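Local coordinates for peptidoglycan recognition protein-LC isoform LCx (Drosophila melanogaster, PDB 2F2L), which probably recognises meso-diaminopimelate-type peptidoglycan through an amidase-like ectodomain, here holding a monomeric anhydro-muropeptide together with another protein chain, at residues B[10-15]-B[55-60]; B[31-36]-B[98-103]; B[16-21]-B[78-83]. All blocks are in the same frame, centred on the assembly; numbering follows the deposited sequence.

Contact 1: B[10-15]-B[55-60]. With MLD (glcnac(beta1-4)-murnac(1,6-anhydro)-L-ala-gamma-D-glu-meso-a2pm-D-ala), chain G.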
# COMPACT_ATOMS: atom_id res chain seq x y z
N GLY B 10 -14.56 1.87 -14.94
CA GLY B 10 -14.64 0.42 -14.81
C GLY B 10 -14.81 -0.10 -13.40
O GLY B 10 -14.54 -1.27 -13.14
N GLY B 11 -15.29 0.75 -12.49
CA GLY B 11 -15.44 0.37 -11.08
C GLY B 11 -16.77 -0.31 -10.77
O GLY B 11 -17.70 -0.31 -11.58
N ARG B 12 -16.85 -0.87 -9.57
CA ARG B 12 -18.06 -1.54 -9.08
C ARG B 12 -19.01 -0.58 -8.41
O ARG B 12 -18.57 0.43 -7.86
CB ARG B 12 -17.69 -2.55 -8.01
CG ARG B 12 -16.85 -3.67 -8.47
CD ARG B 12 -16.66 -4.62 -7.31
NE ARG B 12 -15.33 -4.51 -6.77
CZ ARG B 12 -14.92 -5.04 -5.62
NH1 ARG B 12 -15.76 -5.68 -4.81
NH2 ARG B 12 -13.66 -4.88 -5.27
N PRO B 13 -20.31 -0.92 -8.37
CA PRO B 13 -21.23 -0.14 -7.56
C PRO B 13 -21.09 -0.48 -6.09
O PRO B 13 -20.43 -1.46 -5.73
CB PRO B 13 -22.60 -0.55 -8.08
CG PRO B 13 -22.41 -1.91 -8.62
CD PRO B 13 -20.99 -2.02 -9.08
N ALA B 14 -21.70 0.35 -5.24
CA ALA B 14 -21.71 0.11 -3.80
C ALA B 14 -22.39 -1.22 -3.48
O ALA B 14 -23.24 -1.68 -4.23
CB ALA B 14 -22.43 1.25 -3.09
N LYS B 15 -22.00 -1.82 -2.36
CA LYS B 15 -22.53 -3.11 -1.93
C LYS B 15 -23.96 -2.96 -1.44
O LYS B 15 -24.76 -3.89 -1.52
CB LYS B 15 -21.69 -3.69 -0.79
CG LYS B 15 -20.30 -4.13 -1.18
CD LYS B 15 -19.57 -4.67 0.02
CE LYS B 15 -18.11 -4.89 -0.27
NZ LYS B 15 -17.39 -5.25 0.98
N HIS B 55 -10.37 -0.94 -0.46
CA HIS B 55 -11.41 -0.44 0.43
C HIS B 55 -12.57 -1.44 0.59
O HIS B 55 -13.02 -1.69 1.71
CB HIS B 55 -11.89 0.92 -0.06
CG HIS B 55 -10.86 1.99 0.13
ND1 HIS B 55 -11.07 3.30 -0.25
CD2 HIS B 55 -9.62 1.96 0.68
CE1 HIS B 55 -10.01 4.02 0.06
NE2 HIS B 55 -9.11 3.23 0.63
N MET B 56 -13.00 -2.04 -0.51
CA MET B 56 -14.17 -2.94 -0.47
C MET B 56 -13.85 -4.38 -0.06
O MET B 56 -14.66 -5.03 0.59
CB MET B 56 -14.91 -2.95 -1.82
CG MET B 56 -15.58 -1.61 -2.18
SD MET B 56 -16.37 -1.56 -3.81
CE MET B 56 -17.86 -2.51 -3.50
N ASP B 57 -12.68 -4.88 -0.46
CA ASP B 57 -12.31 -6.28 -0.24
C ASP B 57 -11.38 -6.43 0.96
O ASP B 57 -11.63 -7.25 1.83
CB ASP B 57 -11.68 -6.89 -1.50
CG ASP B 57 -12.56 -6.74 -2.73
OD1 ASP B 57 -13.80 -6.76 -2.59
OD2 ASP B 57 -12.02 -6.61 -3.86
N SER B 58 -10.32 -5.64 1.02
CA SER B 58 -9.35 -5.76 2.10
C SER B 58 -9.87 -5.16 3.42
O SER B 58 -9.72 -5.76 4.48
CB SER B 58 -8.00 -5.17 1.69
OG SER B 58 -7.51 -5.73 0.48
N TRP B 59 -10.48 -3.98 3.38
CA TRP B 59 -11.11 -3.40 4.58
C TRP B 59 -12.55 -3.82 4.77
O TRP B 59 -13.09 -3.73 5.87
CB TRP B 59 -11.05 -1.87 4.56
CG TRP B 59 -9.69 -1.28 4.91
CD1 TRP B 59 -8.93 -0.47 4.12
CD2 TRP B 59 -8.97 -1.44 6.13
NE1 TRP B 59 -7.78 -0.11 4.78
CE2 TRP B 59 -7.77 -0.70 6.01
CE3 TRP B 59 -9.22 -2.14 7.32
CZ2 TRP B 59 -6.83 -0.63 7.05
CZ3 TRP B 59 -8.29 -2.07 8.33
CH2 TRP B 59 -7.10 -1.33 8.19
N GLY B 60 -13.21 -4.23 3.68
CA GLY B 60 -14.59 -4.66 3.75
C GLY B 60 -15.59 -3.52 3.79
O GLY B 60 -16.68 -3.69 4.33
CAA MLD G . 2.23 7.90 3.36
CAB MLD G . 0.96 7.87 4.20
OAC MLD G . 0.07 8.69 4.02
N2 MLD G . 0.92 6.90 5.11
C2 MLD G . -0.19 6.71 6.05
C3 MLD G . 0.43 6.63 7.45
O3 MLD G . 1.15 7.83 7.80
C4 MLD G . -0.63 6.27 8.49
O4 MLD G . 0.06 6.03 9.71
C5 MLD G . -1.35 4.99 8.06
C6 MLD G . -2.53 4.55 8.94
O6 MLD G . -2.94 3.22 8.54
O5 MLD G . -1.93 5.23 6.78
C1 MLD G . -0.93 5.42 5.75
O1 MLD G . -1.60 5.57 4.52
CA4 MLD G . -2.15 4.32 4.05
CA5 MLD G . -1.15 3.30 3.50
OA5 MLD G . -1.38 2.93 2.10
CA6 MLD G . -1.60 2.06 4.20
OA6 MLD G . -2.69 1.60 3.42
CA1 MLD G . -2.69 2.37 2.18
CA2 MLD G . -3.74 3.49 2.32
NAD MLD G . -4.26 3.86 0.99
CAE MLD G . -5.54 3.83 0.69
CAF MLD G . -5.86 4.23 -0.74
OAG MLD G . -6.44 3.54 1.49
CA3 MLD G . -3.13 4.74 2.97
OAH MLD G . -4.15 5.60 3.58
CAI MLD G . -4.54 6.73 2.77
CAJ MLD G . -3.70 7.96 3.05
CAL MLD G . -6.01 7.08 3.06
OAM MLD G . -6.48 8.07 2.50
N MLD G . -6.71 6.29 3.87
CA MLD G . -8.13 6.50 4.19
CB MLD G . -8.92 5.73 3.13
C MLD G . -8.39 5.86 5.57
O MLD G . -8.05 4.69 5.78
NAN MLD G . -8.95 6.67 6.46
CAO MLD G . -9.30 6.29 7.84
CAP MLD G . -8.80 7.37 8.86
OBA MLD G . -9.36 7.37 9.96
OAQ MLD G . -7.91 8.19 8.53
CBB MLD G . -10.82 6.30 7.99
CBC MLD G . -11.54 5.20 7.23
CBD MLD G . -13.04 5.29 7.55
OBE MLD G . -13.57 6.34 7.90
NBF MLD G . -13.71 4.16 7.42
CBG MLD G . -15.15 4.07 7.68
CBH MLD G . -15.42 4.26 9.19
OBI MLD G . -14.73 3.70 10.03
NBJ MLD G . -16.41 5.10 9.48
CBK MLD G . -16.85 5.41 10.86
CBL MLD G . -18.35 5.09 10.97
CBM MLD G . -16.65 6.88 11.27
OBO MLD G . -16.62 7.76 10.36
OBN MLD G . -16.55 7.11 12.50
CBP MLD G . -15.66 2.71 7.17
CBQ MLD G . -17.19 2.68 7.05
CBR MLD G . -17.66 1.37 6.39
CBS MLD G . -19.05 1.49 5.75
CBT MLD G . -18.94 2.33 4.46
OBV MLD G . -18.40 1.78 3.49
OBU MLD G . -19.41 3.48 4.48
NBW MLD G . -19.98 2.13 6.69

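Contact 2: B[31-36]-B[98-103]. With MLD (glcnac(beta1-4)-murnac(1,6-anhydro)-L-ala-gamma-D-glu-meso-a2pm-D-ala), chain G.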
# COMPACT_ATOMS: atom_id res chain seq x y z
N SER B 31 -6.58 14.11 0.97
CA SER B 31 -5.68 12.99 1.25
C SER B 31 -4.82 12.69 0.02
O SER B 31 -4.98 13.33 -1.02
CB SER B 31 -6.50 11.74 1.62
OG SER B 31 -7.41 11.39 0.57
N HIS B 32 -3.91 11.73 0.16
CA HIS B 32 -3.35 11.04 -1.02
C HIS B 32 -3.59 9.55 -0.87
O HIS B 32 -3.96 9.09 0.21
CB HIS B 32 -1.84 11.37 -1.23
CG HIS B 32 -0.93 10.91 -0.13
ND1 HIS B 32 0.44 11.08 -0.19
CD2 HIS B 32 -1.17 10.27 1.04
CE1 HIS B 32 0.99 10.58 0.90
NE2 HIS B 32 0.04 10.08 1.66
N THR B 33 -3.38 8.80 -1.93
CA THR B 33 -3.58 7.35 -1.89
C THR B 33 -2.42 6.59 -1.29
O THR B 33 -2.58 5.42 -0.92
CB THR B 33 -3.86 6.74 -3.31
OG1 THR B 33 -2.73 6.95 -4.16
CG2 THR B 33 -5.14 7.30 -3.92
N ALA B 34 -1.25 7.24 -1.20
CA ALA B 34 0.02 6.64 -0.75
C ALA B 34 0.46 5.40 -1.56
O ALA B 34 1.14 4.48 -1.06
CB ALA B 34 -0.03 6.32 0.73
N ALA B 35 0.10 5.41 -2.84
CA ALA B 35 0.57 4.41 -3.78
C ALA B 35 1.16 5.14 -4.98
O ALA B 35 1.51 6.33 -4.87
CB ALA B 35 -0.57 3.45 -4.16
N GLU B 36 1.35 4.45 -6.11
CA GLU B 36 2.02 5.07 -7.24
C GLU B 36 1.05 6.05 -7.93
O GLU B 36 -0.15 5.86 -7.89
CB GLU B 36 2.58 4.01 -8.21
CG GLU B 36 3.47 4.60 -9.30
CD GLU B 36 4.12 3.56 -10.23
OE1 GLU B 36 4.11 2.33 -9.93
OE2 GLU B 36 4.64 3.99 -11.29
N GLY B 98 -14.32 14.12 0.89
CA GLY B 98 -12.96 13.60 0.86
C GLY B 98 -12.46 13.45 -0.57
O GLY B 98 -13.02 12.70 -1.36
N ILE B 99 -11.40 14.17 -0.89
CA ILE B 99 -10.77 14.13 -2.20
C ILE B 99 -9.33 13.60 -2.02
O ILE B 99 -8.57 14.11 -1.19
CB ILE B 99 -10.72 15.55 -2.82
CG1 ILE B 99 -12.14 16.11 -2.97
CG2 ILE B 99 -9.99 15.53 -4.14
CD1 ILE B 99 -12.19 17.58 -3.22
N SER B 100 -8.99 12.55 -2.75
CA SER B 100 -7.65 11.96 -2.66
C SER B 100 -6.86 12.24 -3.91
O SER B 100 -7.35 11.99 -5.02
CB SER B 100 -7.75 10.46 -2.43
OG SER B 100 -6.48 9.95 -2.00
N PHE B 101 -5.63 12.73 -3.76
CA PHE B 101 -4.71 12.84 -4.90
C PHE B 101 -4.10 11.47 -5.13
O PHE B 101 -3.58 10.86 -4.17
CB PHE B 101 -3.60 13.86 -4.63
CG PHE B 101 -4.03 15.29 -4.83
CD1 PHE B 101 -5.10 15.83 -4.12
CD2 PHE B 101 -3.34 16.12 -5.71
CE1 PHE B 101 -5.51 17.16 -4.30
CE2 PHE B 101 -3.73 17.46 -5.89
CZ PHE B 101 -4.82 17.97 -5.16
N ILE B 102 -4.18 10.97 -6.36
CA ILE B 102 -3.64 9.66 -6.69
C ILE B 102 -2.13 9.79 -6.72
O ILE B 102 -1.57 10.58 -7.53
CB ILE B 102 -4.17 9.13 -8.03
CG1 ILE B 102 -5.70 9.02 -8.02
CG2 ILE B 102 -3.58 7.75 -8.33
CD1 ILE B 102 -6.30 8.61 -9.38
N GLY B 103 -1.47 9.05 -5.83
CA GLY B 103 -0.03 9.08 -5.70
C GLY B 103 0.42 9.20 -4.27
O GLY B 103 -0.36 9.06 -3.33
CAA MLD G . 2.23 7.90 3.36
CAB MLD G . 0.96 7.87 4.20
OAC MLD G . 0.07 8.69 4.02
N2 MLD G . 0.92 6.90 5.11
C2 MLD G . -0.19 6.71 6.05
C3 MLD G . 0.43 6.63 7.45
O3 MLD G . 1.15 7.83 7.80
C4 MLD G . -0.63 6.27 8.49
O4 MLD G . 0.06 6.03 9.71
C5 MLD G . -1.35 4.99 8.06
C6 MLD G . -2.53 4.55 8.94
O6 MLD G . -2.94 3.22 8.54
O5 MLD G . -1.93 5.23 6.78
C1 MLD G . -0.93 5.42 5.75
O1 MLD G . -1.60 5.57 4.52
CA4 MLD G . -2.15 4.32 4.05
CA5 MLD G . -1.15 3.30 3.50
OA5 MLD G . -1.38 2.93 2.10
CA6 MLD G . -1.60 2.06 4.20
OA6 MLD G . -2.69 1.60 3.42
CA1 MLD G . -2.69 2.37 2.18
CA2 MLD G . -3.74 3.49 2.32
NAD MLD G . -4.26 3.86 0.99
CAE MLD G . -5.54 3.83 0.69
CAF MLD G . -5.86 4.23 -0.74
OAG MLD G . -6.44 3.54 1.49
CA3 MLD G . -3.13 4.74 2.97
OAH MLD G . -4.15 5.60 3.58
CAI MLD G . -4.54 6.73 2.77
CAJ MLD G . -3.70 7.96 3.05
CAL MLD G . -6.01 7.08 3.06
OAM MLD G . -6.48 8.07 2.50
N MLD G . -6.71 6.29 3.87
CA MLD G . -8.13 6.50 4.19
CB MLD G . -8.92 5.73 3.13
C MLD G . -8.39 5.86 5.57
O MLD G . -8.05 4.69 5.78
NAN MLD G . -8.95 6.67 6.46
CAO MLD G . -9.30 6.29 7.84
CAP MLD G . -8.80 7.37 8.86
OBA MLD G . -9.36 7.37 9.96
OAQ MLD G . -7.91 8.19 8.53
CBB MLD G . -10.82 6.30 7.99
CBC MLD G . -11.54 5.20 7.23
CBD MLD G . -13.04 5.29 7.55
OBE MLD G . -13.57 6.34 7.90
NBF MLD G . -13.71 4.16 7.42
CBG MLD G . -15.15 4.07 7.68
CBH MLD G . -15.42 4.26 9.19
OBI MLD G . -14.73 3.70 10.03
NBJ MLD G . -16.41 5.10 9.48
CBK MLD G . -16.85 5.41 10.86
CBL MLD G . -18.35 5.09 10.97
CBM MLD G . -16.65 6.88 11.27
OBO MLD G . -16.62 7.76 10.36
OBN MLD G . -16.55 7.11 12.50
CBP MLD G . -15.66 2.71 7.17
CBQ MLD G . -17.19 2.68 7.05
CBR MLD G . -17.66 1.37 6.39
CBS MLD G . -19.05 1.49 5.75
CBT MLD G . -18.94 2.33 4.46
OBV MLD G . -18.40 1.78 3.49
OBU MLD G . -19.41 3.48 4.48
NBW MLD G . -19.98 2.13 6.69
O HOH W 1 -9.68 12.52 1.62

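Contact 3: B[16-21]-B[78-83]. With MLD (glcnac(beta1-4)-murnac(1,6-anhydro)-L-ala-gamma-D-glu-meso-a2pm-D-ala), chain G.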
# COMPACT_ATOMS: atom_id res chain seq x y z
N ARG B 16 -24.26 -1.79 -0.90
CA ARG B 16 -25.58 -1.45 -0.42
C ARG B 16 -25.74 0.05 -0.52
O ARG B 16 -24.81 0.77 -0.91
CB ARG B 16 -25.75 -1.92 1.03
CG ARG B 16 -24.85 -1.20 2.03
CD ARG B 16 -24.58 -2.03 3.28
NE ARG B 16 -25.70 -2.02 4.21
CZ ARG B 16 -25.78 -2.76 5.31
NH1 ARG B 16 -24.80 -3.60 5.66
NH2 ARG B 16 -26.86 -2.67 6.08
N MET B 17 -26.94 0.52 -0.19
CA MET B 17 -27.28 1.93 -0.25
C MET B 17 -26.46 2.71 0.77
O MET B 17 -26.38 2.32 1.93
CB MET B 17 -28.77 2.09 0.03
CG MET B 17 -29.35 3.45 -0.32
SD MET B 17 -31.10 3.55 0.13
CE MET B 17 -31.77 2.03 -0.58
N LEU B 18 -25.84 3.80 0.33
CA LEU B 18 -25.02 4.62 1.22
C LEU B 18 -25.85 5.71 1.87
O LEU B 18 -26.90 6.09 1.34
CB LEU B 18 -23.82 5.21 0.47
CG LEU B 18 -22.93 4.19 -0.25
CD1 LEU B 18 -21.77 4.86 -0.95
CD2 LEU B 18 -22.41 3.12 0.72
N ASP B 19 -25.39 6.19 3.02
CA ASP B 19 -26.01 7.30 3.72
C ASP B 19 -25.83 8.60 2.93
O ASP B 19 -24.73 8.88 2.43
CB ASP B 19 -25.39 7.50 5.11
CG ASP B 19 -25.75 6.40 6.09
OD1 ASP B 19 -26.70 5.62 5.85
OD2 ASP B 19 -25.06 6.31 7.13
N ALA B 20 -26.90 9.38 2.85
CA ALA B 20 -26.88 10.66 2.16
C ALA B 20 -26.41 11.78 3.09
O ALA B 20 -26.62 11.74 4.31
CB ALA B 20 -28.26 10.97 1.63
N GLN B 21 -25.76 12.78 2.50
CA GLN B 21 -25.28 13.95 3.23
C GLN B 21 -26.34 15.02 3.24
O GLN B 21 -27.12 15.12 2.30
CB GLN B 21 -24.05 14.53 2.55
CG GLN B 21 -22.90 13.58 2.39
CD GLN B 21 -21.71 13.95 3.25
OE1 GLN B 21 -21.85 14.39 4.38
NE2 GLN B 21 -20.52 13.76 2.70
N GLU B 78 -14.64 9.87 -10.12
CA GLU B 78 -15.72 9.85 -9.12
C GLU B 78 -15.60 8.63 -8.19
O GLU B 78 -15.34 7.53 -8.64
CB GLU B 78 -17.08 9.82 -9.82
CG GLU B 78 -18.28 9.90 -8.89
CD GLU B 78 -19.63 9.67 -9.59
OE1 GLU B 78 -19.82 8.62 -10.29
OE2 GLU B 78 -20.53 10.52 -9.40
N GLY B 79 -15.78 8.85 -6.89
CA GLY B 79 -15.93 7.77 -5.92
C GLY B 79 -17.39 7.71 -5.51
O GLY B 79 -18.28 7.33 -6.30
N ARG B 80 -17.66 8.11 -4.27
CA ARG B 80 -19.03 8.20 -3.80
C ARG B 80 -19.77 9.45 -4.30
O ARG B 80 -20.99 9.53 -4.17
CB ARG B 80 -19.07 8.13 -2.28
CG ARG B 80 -18.54 6.81 -1.77
CD ARG B 80 -18.56 6.71 -0.26
NE ARG B 80 -17.87 5.50 0.17
CZ ARG B 80 -18.13 4.79 1.28
NH1 ARG B 80 -19.10 5.13 2.11
NH2 ARG B 80 -17.40 3.71 1.53
N GLY B 81 -19.03 10.41 -4.88
CA GLY B 81 -19.61 11.69 -5.34
C GLY B 81 -19.97 12.66 -4.22
O GLY B 81 -19.61 12.42 -3.06
N TRP B 82 -20.69 13.73 -4.56
CA TRP B 82 -21.04 14.81 -3.61
C TRP B 82 -22.07 14.44 -2.53
O TRP B 82 -22.05 15.03 -1.44
CB TRP B 82 -21.62 16.04 -4.35
CG TRP B 82 -20.71 16.68 -5.35
CD1 TRP B 82 -20.84 16.66 -6.71
CD2 TRP B 82 -19.56 17.47 -5.07
NE1 TRP B 82 -19.83 17.38 -7.29
CE2 TRP B 82 -19.02 17.87 -6.31
CE3 TRP B 82 -18.91 17.87 -3.89
CZ2 TRP B 82 -17.86 18.66 -6.40
CZ3 TRP B 82 -17.74 18.64 -3.99
CH2 TRP B 82 -17.24 19.02 -5.23
N ASP B 83 -22.98 13.53 -2.87
CA ASP B 83 -24.22 13.33 -2.11
C ASP B 83 -24.18 12.25 -1.03
O ASP B 83 -25.17 12.08 -0.32
CB ASP B 83 -25.36 12.97 -3.07
CG ASP B 83 -25.69 14.08 -4.05
OD1 ASP B 83 -25.12 15.18 -3.98
OD2 ASP B 83 -26.57 13.86 -4.91
CAA MLD G . 2.23 7.90 3.36
CAB MLD G . 0.96 7.87 4.20
OAC MLD G . 0.07 8.69 4.02
N2 MLD G . 0.92 6.90 5.11
C2 MLD G . -0.19 6.71 6.05
C3 MLD G . 0.43 6.63 7.45
O3 MLD G . 1.15 7.83 7.80
C4 MLD G . -0.63 6.27 8.49
O4 MLD G . 0.06 6.03 9.71
C5 MLD G . -1.35 4.99 8.06
C6 MLD G . -2.53 4.55 8.94
O6 MLD G . -2.94 3.22 8.54
O5 MLD G . -1.93 5.23 6.78
C1 MLD G . -0.93 5.42 5.75
O1 MLD G . -1.60 5.57 4.52
CA4 MLD G . -2.15 4.32 4.05
CA5 MLD G . -1.15 3.30 3.50
OA5 MLD G . -1.38 2.93 2.10
CA6 MLD G . -1.60 2.06 4.20
OA6 MLD G . -2.69 1.60 3.42
CA1 MLD G . -2.69 2.37 2.18
CA2 MLD G . -3.74 3.49 2.32
NAD MLD G . -4.26 3.86 0.99
CAE MLD G . -5.54 3.83 0.69
CAF MLD G . -5.86 4.23 -0.74
OAG MLD G . -6.44 3.54 1.49
CA3 MLD G . -3.13 4.74 2.97
OAH MLD G . -4.15 5.60 3.58
CAI MLD G . -4.54 6.73 2.77
CAJ MLD G . -3.70 7.96 3.05
CAL MLD G . -6.01 7.08 3.06
OAM MLD G . -6.48 8.07 2.50
N MLD G . -6.71 6.29 3.87
CA MLD G . -8.13 6.50 4.19
CB MLD G . -8.92 5.73 3.13
C MLD G . -8.39 5.86 5.57
O MLD G . -8.05 4.69 5.78
NAN MLD G . -8.95 6.67 6.46
CAO MLD G . -9.30 6.29 7.84
CAP MLD G . -8.80 7.37 8.86
OBA MLD G . -9.36 7.37 9.96
OAQ MLD G . -7.91 8.19 8.53
CBB MLD G . -10.82 6.30 7.99
CBC MLD G . -11.54 5.20 7.23
CBD MLD G . -13.04 5.29 7.55
OBE MLD G . -13.57 6.34 7.90
NBF MLD G . -13.71 4.16 7.42
CBG MLD G . -15.15 4.07 7.68
CBH MLD G . -15.42 4.26 9.19
OBI MLD G . -14.73 3.70 10.03
NBJ MLD G . -16.41 5.10 9.48
CBK MLD G . -16.85 5.41 10.86
CBL MLD G . -18.35 5.09 10.97
CBM MLD G . -16.65 6.88 11.27
OBO MLD G . -16.62 7.76 10.36
OBN MLD G . -16.55 7.11 12.50
CBP MLD G . -15.66 2.71 7.17
CBQ MLD G . -17.19 2.68 7.05
CBR MLD G . -17.66 1.37 6.39
CBS MLD G . -19.05 1.49 5.75
CBT MLD G . -18.94 2.33 4.46
OBV MLD G . -18.40 1.78 3.49
OBU MLD G . -19.41 3.48 4.48
NBW MLD G . -19.98 2.13 6.69

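Contact 1: B[10-15]-B[55-60]
Arg12 and Asp57 form a salt bridge, with NH1 and NH2 of Arg12 bonding end-on to the two carboxylate oxygens. Arg12 NH1 lies 3.2 Å from Asp57 OD1, and Arg12 NH2 is 2.8 Å from Asp57 OD2. Both oxygens are met on their syn sides. The fit is not flat, as the guanidinium and carboxylate planes are 25° apart. Ser53 also bonds to Asp57 OD2, which adds a second hold on that oxygen.

One hydrogen bond between the two segments ends on the backbone. Lys15 runs out straight beyond CG, and its NZ donates to Met56 O at 2.8 Å. The same ammonium also bonds to Trp61 O.

The apolar part belongs to Met56. Its SD sits 4.1 Å above the Arg12 guanidinium plane, over the centre. The thioether bends at chi3 (76°), and CE lies 3.7 Å from Lys15 CG and 3.6 Å from Pro13 O. The Met56 and Lys15 side chains lie alongside one another, pointing opposite ways.

His55 faces the ligand instead: its NE2 donates to the acetyl oxygen OAG of MLD (2.8 Å). The contact lays the loop between strands 3-4 and 25-32 on helix 41-58 at the protein surface.

Contact 2: B[31-36]-B[98-103]
His32 and Phe101 are paired in two neighbouring parallel strands, as are Ser31 and Ser100. Ser31 N donates to Ile99 O and Phe101 N to Ser31 O, both at 2.9 Å. Thr33 N continues the ladder to Phe101 O.

The His32 side chain leads from this sheet to the ligand. Its CB lies 3.5 Å from both Phe101 O and Gly103 O. CG is placed between the backbone N and the carbonyl carbon (chi1 63°), which keeps the ring close to Gly103 O. Backbone N of Ala34 lies over one ring face. ND1 accepts from Phe105 N. At the tip, NE2 donates to MLD OAC, an acetyl oxygen in the ring plane, at 2.7 Å and a nearly straight 167°. Together the bonds at the two ring nitrogens fix the ring rotation.

Beyond the strands, Thr33 OG1 accepts from Gly103 N (3.0 Å), and Thr33 O receives MLD NAD (3.0 Å). Ser100 OG donates a weak hydrogen bond to Ser31 OG on the other sheet face, where a water also binds Ser31 OG.

Strands 25-32 and 97-101 are adjacent inner strands of the mixed sheet. The end of strand 25-32 and the turn after it line the muropeptide pocket with His32, Thr33 and Ala34, consistent with the amidase-like fold of this family.

Contact 3: B[16-21]-B[78-83]
Leu18 and Arg80 meet at the end of the ligand pocket that receives the free amino-acid terminus of the diaminopimelate. An arginine at this place is consistent with a preference for diaminopimelate-type peptidoglycan, as in related recognition proteins. The Arg80 guanidinium faces the ligand carboxylate end-on. NH1 donates to MLD OBU at 2.9 Å and an almost straight 175°. NH2 donates to MLD OBV, also at 2.9 Å, with an angle of 158°. The carboxylate carbon CBT lies in the guanidinium plane, so the two charged groups meet edge to edge.

Three backbone carbonyls complete the grip on Arg80: Ile64 O takes NE, Val85 O takes NH1 and His63 O takes NH2. With the two ligand bonds, the guanidinium makes five hydrogen bonds. This second shell holds the group in position for the carboxylate.

Arg80 stays extended from CG to NE (chi2 180°), which carries the guanidinium out to the ligand. Leu18 crosses this chain at about a right angle. Its CD1 rests 3.8 Å from Arg80 CD and 3.9 Å from Arg80 CG. Leu18 CD2 comes within 4.1 Å of Arg80 NH1.

Farther along, the two backbones come together. Gln21 N donates to Asp83 O at 3.0 Å, from above the carbonyl plane. Ala20 CA adds a CA-H...O contact to Asp83 O (3.3 Å). The side chains of Gln21 and Asp83 have their polar partners elsewhere: Gln21 OE1 bonds to Gly95 N and NE2 to Ser96 O, while Asp83 OD1 makes a salt bridge to Lys130.

The contact joins two loops. One leads from strand 3-4 to strand 25-32, and the other follows strand 76-78 on the way to strand 97-101.

How the contacts relate
From the N terminus, the chain leaves strand 3-4 and enters the loop that holds the first segments of contacts 1 and 3, one directly after the other. It then runs through strand 25-32 into 31-36, the first half of contact 2. Helix 41-58 follows, and 55-60 closes contact 1 over 39 residues. Next, 78-83 closes contact 3 over 56, and 98-103 closes contact 2 over 61. Each pair of contacts crosses; none nests. Contact 1 ties the early loop to the helix, contact 3 ties it to the loop after strand 76-78, and contact 2 joins two sheet strands. MLD touches all three.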